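HIT domain-containing protein (Sulfolobus tokodaii, PDB 2EO4) binds zinc and is probably a nucleotide hydrolase of the histidine triad family, perhaps with adenylylsulfatase activity. Local coordinates at residues V62-K74 with L128-K140. Numbering follows the deposited sequence.
Sequences VKLVSLGIKDAVK and LQKIIRESIENLK
Asp71 OD2 is gripped twice: the hydroxyl of Ser135 donates to it, OG to OD2 2.8 Å, and a water donates as well. The serine comes in on the anti side of the carboxylate, 23° out of its plane. With CG anti to the backbone N (chi1 180°), Asp71 sends its carboxylate along the helix surface to this hydroxyl. The same water donates to Ser135 O and accepts from Asn138 ND2, so a second, water-mediated link ties the two helices at their polar margin. Putting alanine in place of Ser135 removes the hydroxyl and would probably leave Asp71 OD2 without its direct link to the other helix. Behind the serine the helices close up, Gly68 CA lying 4.6 Å from Ile136 CA. Ser135 CB rests 3.3 Å from Gly68 O, while Leu139 CD1 lies 3.3 Å from Gly68 N and also meets Leu67 CB. Ile136 CG1 lies 3.9 Å from Gly68 CA. Helices 52-72 and 122-143 cross here at 121°, with short-segment axes 7.9 Å apart, packed side by side against the antiparallel sheet of the HIT fold: Val65 and Ile69 reach strand 97-102, Ile132 strand 15-18. On the sheet side, Ile69 CG1 meets Ile132 CG2 at 4.0 Å, the two chains crossing obliquely. Ala72 CB sits over the other helix between Ile132 CG1 and Ser135 OG. Further on, where the first helix ends in a Schellman motif with Lys74 as C-prime residue, Val73 CG1 touches Leu128 CD1, 3.7 Å away. At the other extreme the Leu64 side chain runs antiparallel to that of Leu139, CD1 against Leu139 CB, while Leu64 CD2 lies against the bent end of Lys140. Leu67 also packs on Leu48 of the second subunit.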
loop_
_atom_site.group_PDB
_atom_site.type_symbol
_atom_site.label_atom_id
_atom_site.label_comp_id
_atom_site.label_asym_id
_atom_site.label_seq_id
_atom_site.Cartn_x
_atom_site.Cartn_y
_atom_site.Cartn_z
ATOM N N VAL A 62 -1.075 -9.550 -2.982
ATOM C CA VAL A 62 -0.888 -8.961 -1.661
ATOM C C VAL A 62 -2.012 -9.418 -0.721
ATOM O O VAL A 62 -1.764 -9.749 0.438
ATOM C CB VAL A 62 -0.856 -7.416 -1.747
ATOM C CG1 VAL A 62 -0.941 -6.797 -0.350
ATOM C CG2 VAL A 62 0.438 -6.978 -2.413
ATOM N N LYS A 63 -3.243 -9.458 -1.217
ATOM C CA LYS A 63 -4.347 -9.908 -0.361
ATOM C C LYS A 63 -4.133 -11.353 0.094
ATOM O O LYS A 63 -4.215 -11.659 1.284
ATOM C CB LYS A 63 -5.694 -9.819 -1.087
ATOM C CG LYS A 63 -6.859 -10.333 -0.226
ATOM C CD LYS A 63 -8.208 -10.283 -0.942
ATOM C CE LYS A 63 -9.297 -10.905 -0.070
ATOM N NZ LYS A 63 -10.664 -10.815 -0.673
ATOM N N LEU A 64 -3.870 -12.244 -0.857
ATOM C CA LEU A 64 -3.659 -13.653 -0.538
ATOM C C LEU A 64 -2.528 -13.866 0.462
ATOM O O LEU A 64 -2.699 -14.543 1.481
ATOM C CB LEU A 64 -3.355 -14.450 -1.812
ATOM C CG LEU A 64 -2.929 -15.907 -1.597
ATOM C CD1 LEU A 64 -4.034 -16.663 -0.876
ATOM C CD2 LEU A 64 -2.621 -16.560 -2.940
ATOM N N VAL A 65 -1.367 -13.291 0.168
ATOM C CA VAL A 65 -0.219 -13.442 1.045
ATOM C C VAL A 65 -0.482 -12.835 2.420
ATOM O O VAL A 65 -0.078 -13.404 3.432
ATOM C CB VAL A 65 1.041 -12.816 0.412
ATOM C CG1 VAL A 65 2.224 -12.918 1.374
ATOM C CG2 VAL A 65 1.362 -13.541 -0.894
ATOM N N SER A 66 -1.163 -11.691 2.458
ATOM C CA SER A 66 -1.477 -11.047 3.730
ATOM C C SER A 66 -2.375 -11.966 4.563
ATOM O O SER A 66 -2.146 -12.148 5.759
ATOM C CB SER A 66 -2.178 -9.702 3.502
ATOM O OG SER A 66 -1.291 -8.746 2.930
ATOM N N LEU A 67 -3.402 -12.537 3.939
ATOM C CA LEU A 67 -4.288 -13.441 4.668
ATOM C C LEU A 67 -3.471 -14.614 5.203
ATOM O O LEU A 67 -3.646 -15.037 6.348
ATOM C CB LEU A 67 -5.407 -13.951 3.755
ATOM C CG LEU A 67 -6.532 -12.953 3.463
ATOM C CD1 LEU A 67 -7.431 -13.477 2.353
ATOM C CD2 LEU A 67 -7.332 -12.709 4.739
ATOM N N GLY A 68 -2.570 -15.124 4.371
ATOM C CA GLY A 68 -1.734 -16.243 4.772
ATOM C C GLY A 68 -0.850 -15.919 5.961
ATOM O O GLY A 68 -0.765 -16.693 6.912
ATOM N N ILE A 69 -0.179 -14.771 5.911
ATOM C CA ILE A 69 0.695 -14.369 7.004
ATOM C C ILE A 69 -0.086 -14.124 8.293
ATOM O O ILE A 69 0.325 -14.575 9.363
ATOM C CB ILE A 69 1.483 -13.090 6.645
ATOM C CG1 ILE A 69 2.456 -13.387 5.501
ATOM C CG2 ILE A 69 2.244 -12.575 7.873
ATOM C CD1 ILE A 69 3.140 -12.149 4.921
ATOM N N LYS A 70 -1.211 -13.419 8.195
ATOM C CA LYS A 70 -2.003 -13.123 9.382
ATOM C C LYS A 70 -2.392 -14.411 10.096
ATOM O O LYS A 70 -2.336 -14.499 11.324
ATOM C CB LYS A 70 -3.265 -12.338 9.020
ATOM C CG LYS A 70 -4.084 -11.950 10.245
ATOM C CD LYS A 70 -5.348 -11.178 9.899
ATOM C CE LYS A 70 -6.112 -10.823 11.172
ATOM N NZ LYS A 70 -7.434 -10.203 10.893
ATOM N N ASP A 71 -2.783 -15.410 9.317
ATOM C CA ASP A 71 -3.180 -16.696 9.874
ATOM C C ASP A 71 -1.986 -17.421 10.491
ATOM O O ASP A 71 -2.058 -17.903 11.625
ATOM C CB ASP A 71 -3.803 -17.563 8.778
ATOM C CG ASP A 71 -4.237 -18.926 9.286
ATOM O OD1 ASP A 71 -5.137 -18.980 10.149
ATOM O OD2 ASP A 71 -3.672 -19.937 8.821
ATOM N N ALA A 72 -0.886 -17.481 9.746
ATOM C CA ALA A 72 0.326 -18.169 10.187
ATOM C C ALA A 72 0.945 -17.655 11.484
ATOM O O ALA A 72 1.316 -18.447 12.348
ATOM C CB ALA A 72 1.370 -18.143 9.072
ATOM N N VAL A 73 1.069 -16.338 11.627
ATOM C CA VAL A 73 1.664 -15.783 12.838
ATOM C C VAL A 73 0.608 -15.266 13.807
ATOM O O VAL A 73 0.936 -14.626 14.802
ATOM C CB VAL A 73 2.649 -14.633 12.510
ATOM C CG1 VAL A 73 3.726 -15.131 11.560
ATOM C CG2 VAL A 73 1.901 -13.456 11.907
ATOM N N LYS A 74 -0.656 -15.557 13.513
ATOM C CA LYS A 74 -1.772 -15.126 14.352
ATOM C C LYS A 74 -1.695 -13.639 14.680
ATOM O O LYS A 74 -1.773 -13.232 15.840
ATOM C CB LYS A 74 -1.809 -15.947 15.647
ATOM C CG LYS A 74 -2.143 -17.416 15.428
ATOM C CD LYS A 74 -3.530 -17.572 14.814
ATOM C CE LYS A 74 -3.848 -19.031 14.503
ATOM N NZ LYS A 74 -2.933 -19.588 13.467
ATOM N N LEU A 128 9.317 -19.656 9.613
ATOM C CA LEU A 128 8.336 -18.718 9.080
ATOM C C LEU A 128 7.910 -19.086 7.669
ATOM O O LEU A 128 6.729 -19.014 7.333
ATOM C CB LEU A 128 8.893 -17.290 9.100
ATOM C CG LEU A 128 8.575 -16.472 10.353
ATOM C CD1 LEU A 128 7.067 -16.263 10.446
ATOM C CD2 LEU A 128 9.096 -17.186 11.592
ATOM N N GLN A 129 8.873 -19.478 6.843
ATOM C CA GLN A 129 8.580 -19.863 5.470
ATOM C C GLN A 129 7.614 -21.046 5.450
ATOM O O GLN A 129 6.610 -21.035 4.743
ATOM C CB GLN A 129 9.867 -20.255 4.746
ATOM C CG GLN A 129 9.645 -20.809 3.347
ATOM C CD GLN A 129 10.914 -21.358 2.731
ATOM O OE1 GLN A 129 11.560 -22.239 3.299
ATOM N NE2 GLN A 129 11.276 -20.846 1.562
ATOM N N LYS A 130 7.929 -22.066 6.240
ATOM C CA LYS A 130 7.102 -23.265 6.296
ATOM C C LYS A 130 5.679 -23.022 6.809
ATOM O O LYS A 130 4.716 -23.510 6.216
ATOM C CB LYS A 130 7.817 -24.333 7.136
ATOM C CG LYS A 130 9.148 -24.778 6.524
ATOM C CD LYS A 130 9.968 -25.646 7.478
ATOM C CE LYS A 130 11.360 -25.927 6.920
ATOM N NZ LYS A 130 11.334 -26.681 5.635
ATOM N N ILE A 131 5.527 -22.267 7.893
ATOM C CA ILE A 131 4.191 -22.015 8.419
ATOM C C ILE A 131 3.371 -21.100 7.510
ATOM O O ILE A 131 2.166 -21.291 7.357
ATOM C CB ILE A 131 4.230 -21.403 9.834
ATOM C CG1 ILE A 131 4.990 -20.079 9.814
ATOM C CG2 ILE A 131 4.876 -22.381 10.804
ATOM C CD1 ILE A 131 4.930 -19.343 11.125
ATOM N N ILE A 132 4.016 -20.104 6.909
ATOM C CA ILE A 132 3.297 -19.205 6.015
ATOM C C ILE A 132 2.848 -19.960 4.765
ATOM O O ILE A 132 1.719 -19.790 4.305
ATOM C CB ILE A 132 4.162 -17.983 5.613
ATOM C CG1 ILE A 132 4.422 -17.116 6.847
ATOM C CG2 ILE A 132 3.448 -17.172 4.529
ATOM C CD1 ILE A 132 5.429 -15.980 6.622
ATOM N N ARG A 133 3.721 -20.800 4.220
ATOM C CA ARG A 133 3.363 -21.575 3.037
ATOM C C ARG A 133 2.159 -22.455 3.365
ATOM O O ARG A 133 1.211 -22.542 2.586
ATOM C CB ARG A 133 4.537 -22.444 2.581
ATOM C CG ARG A 133 5.572 -21.702 1.737
ATOM C CD ARG A 133 6.740 -22.608 1.375
ATOM N NE ARG A 133 7.594 -22.030 0.342
ATOM C CZ ARG A 133 8.668 -22.632 -0.159
ATOM N NH1 ARG A 133 9.020 -23.832 0.285
ATOM N NH2 ARG A 133 9.382 -22.047 -1.113
ATOM N N GLU A 134 2.202 -23.097 4.525
ATOM C CA GLU A 134 1.111 -23.964 4.962
ATOM C C GLU A 134 -0.216 -23.207 5.049
ATOM O O GLU A 134 -1.264 -23.737 4.669
ATOM C CB GLU A 134 1.454 -24.588 6.321
ATOM C CG GLU A 134 0.338 -25.429 6.937
ATOM C CD GLU A 134 0.791 -26.200 8.168
ATOM O OE1 GLU A 134 1.535 -25.629 8.991
ATOM O OE2 GLU A 134 0.389 -27.375 8.319
ATOM N N SER A 135 -0.176 -21.967 5.537
ATOM C CA SER A 135 -1.394 -21.164 5.652
ATOM C C SER A 135 -1.923 -20.748 4.285
ATOM O O SER A 135 -3.132 -20.734 4.053
ATOM C CB SER A 135 -1.149 -19.909 6.499
ATOM O OG SER A 135 -1.044 -20.225 7.875
ATOM N N ILE A 136 -1.015 -20.399 3.382
ATOM C CA ILE A 136 -1.417 -19.994 2.045
ATOM C C ILE A 136 -2.029 -21.175 1.288
ATOM O O ILE A 136 -3.035 -21.020 0.599
ATOM C CB ILE A 136 -0.213 -19.405 1.260
ATOM C CG1 ILE A 136 0.208 -18.078 1.908
ATOM C CG2 ILE A 136 -0.581 -19.210 -0.205
ATOM C CD1 ILE A 136 1.376 -17.368 1.219
ATOM N N GLU A 137 -1.434 -22.356 1.427
ATOM C CA GLU A 137 -1.955 -23.535 0.742
ATOM C C GLU A 137 -3.400 -23.767 1.158
ATOM O O GLU A 137 -4.252 -24.056 0.320
ATOM C CB GLU A 137 -1.108 -24.766 1.072
ATOM C CG GLU A 137 0.337 -24.600 0.656
ATOM C CD GLU A 137 1.231 -25.703 1.170
ATOM O OE1 GLU A 137 1.003 -26.188 2.300
ATOM O OE2 GLU A 137 2.176 -26.071 0.445
ATOM N N ASN A 138 -3.676 -23.625 2.449
ATOM C CA ASN A 138 -5.031 -23.818 2.953
ATOM C C ASN A 138 -5.989 -22.785 2.365
ATOM O O ASN A 138 -7.136 -23.096 2.042
ATOM C CB ASN A 138 -5.051 -23.734 4.478
ATOM C CG ASN A 138 -6.446 -23.894 5.052
ATOM O OD1 ASN A 138 -7.103 -24.913 4.844
ATOM N ND2 ASN A 138 -6.906 -22.881 5.778
ATOM N N LEU A 139 -5.522 -21.549 2.220
ATOM C CA LEU A 139 -6.370 -20.512 1.649
ATOM C C LEU A 139 -6.731 -20.844 0.205
ATOM O O LEU A 139 -7.820 -20.521 -0.258
ATOM C CB LEU A 139 -5.667 -19.151 1.726
ATOM C CG LEU A 139 -5.643 -18.544 3.127
ATOM C CD1 LEU A 139 -4.648 -17.387 3.172
ATOM C CD2 LEU A 139 -7.040 -18.071 3.501
ATOM N N LYS A 140 -5.819 -21.494 -0.509
ATOM C CA LYS A 140 -6.089 -21.862 -1.890
ATOM C C LYS A 140 -7.091 -23.013 -1.953
ATOM O O LYS A 140 -7.799 -23.180 -2.947
ATOM C CB LYS A 140 -4.796 -22.271 -2.594
ATOM C CG LYS A 140 -3.842 -21.117 -2.853
ATOM C CD LYS A 140 -2.572 -21.604 -3.529
ATOM C CE LYS A 140 -1.792 -20.446 -4.127
ATOM N NZ LYS A 140 -2.606 -19.740 -5.160
HETATM O O HOH W 1 -4.937 -20.615 6.258
#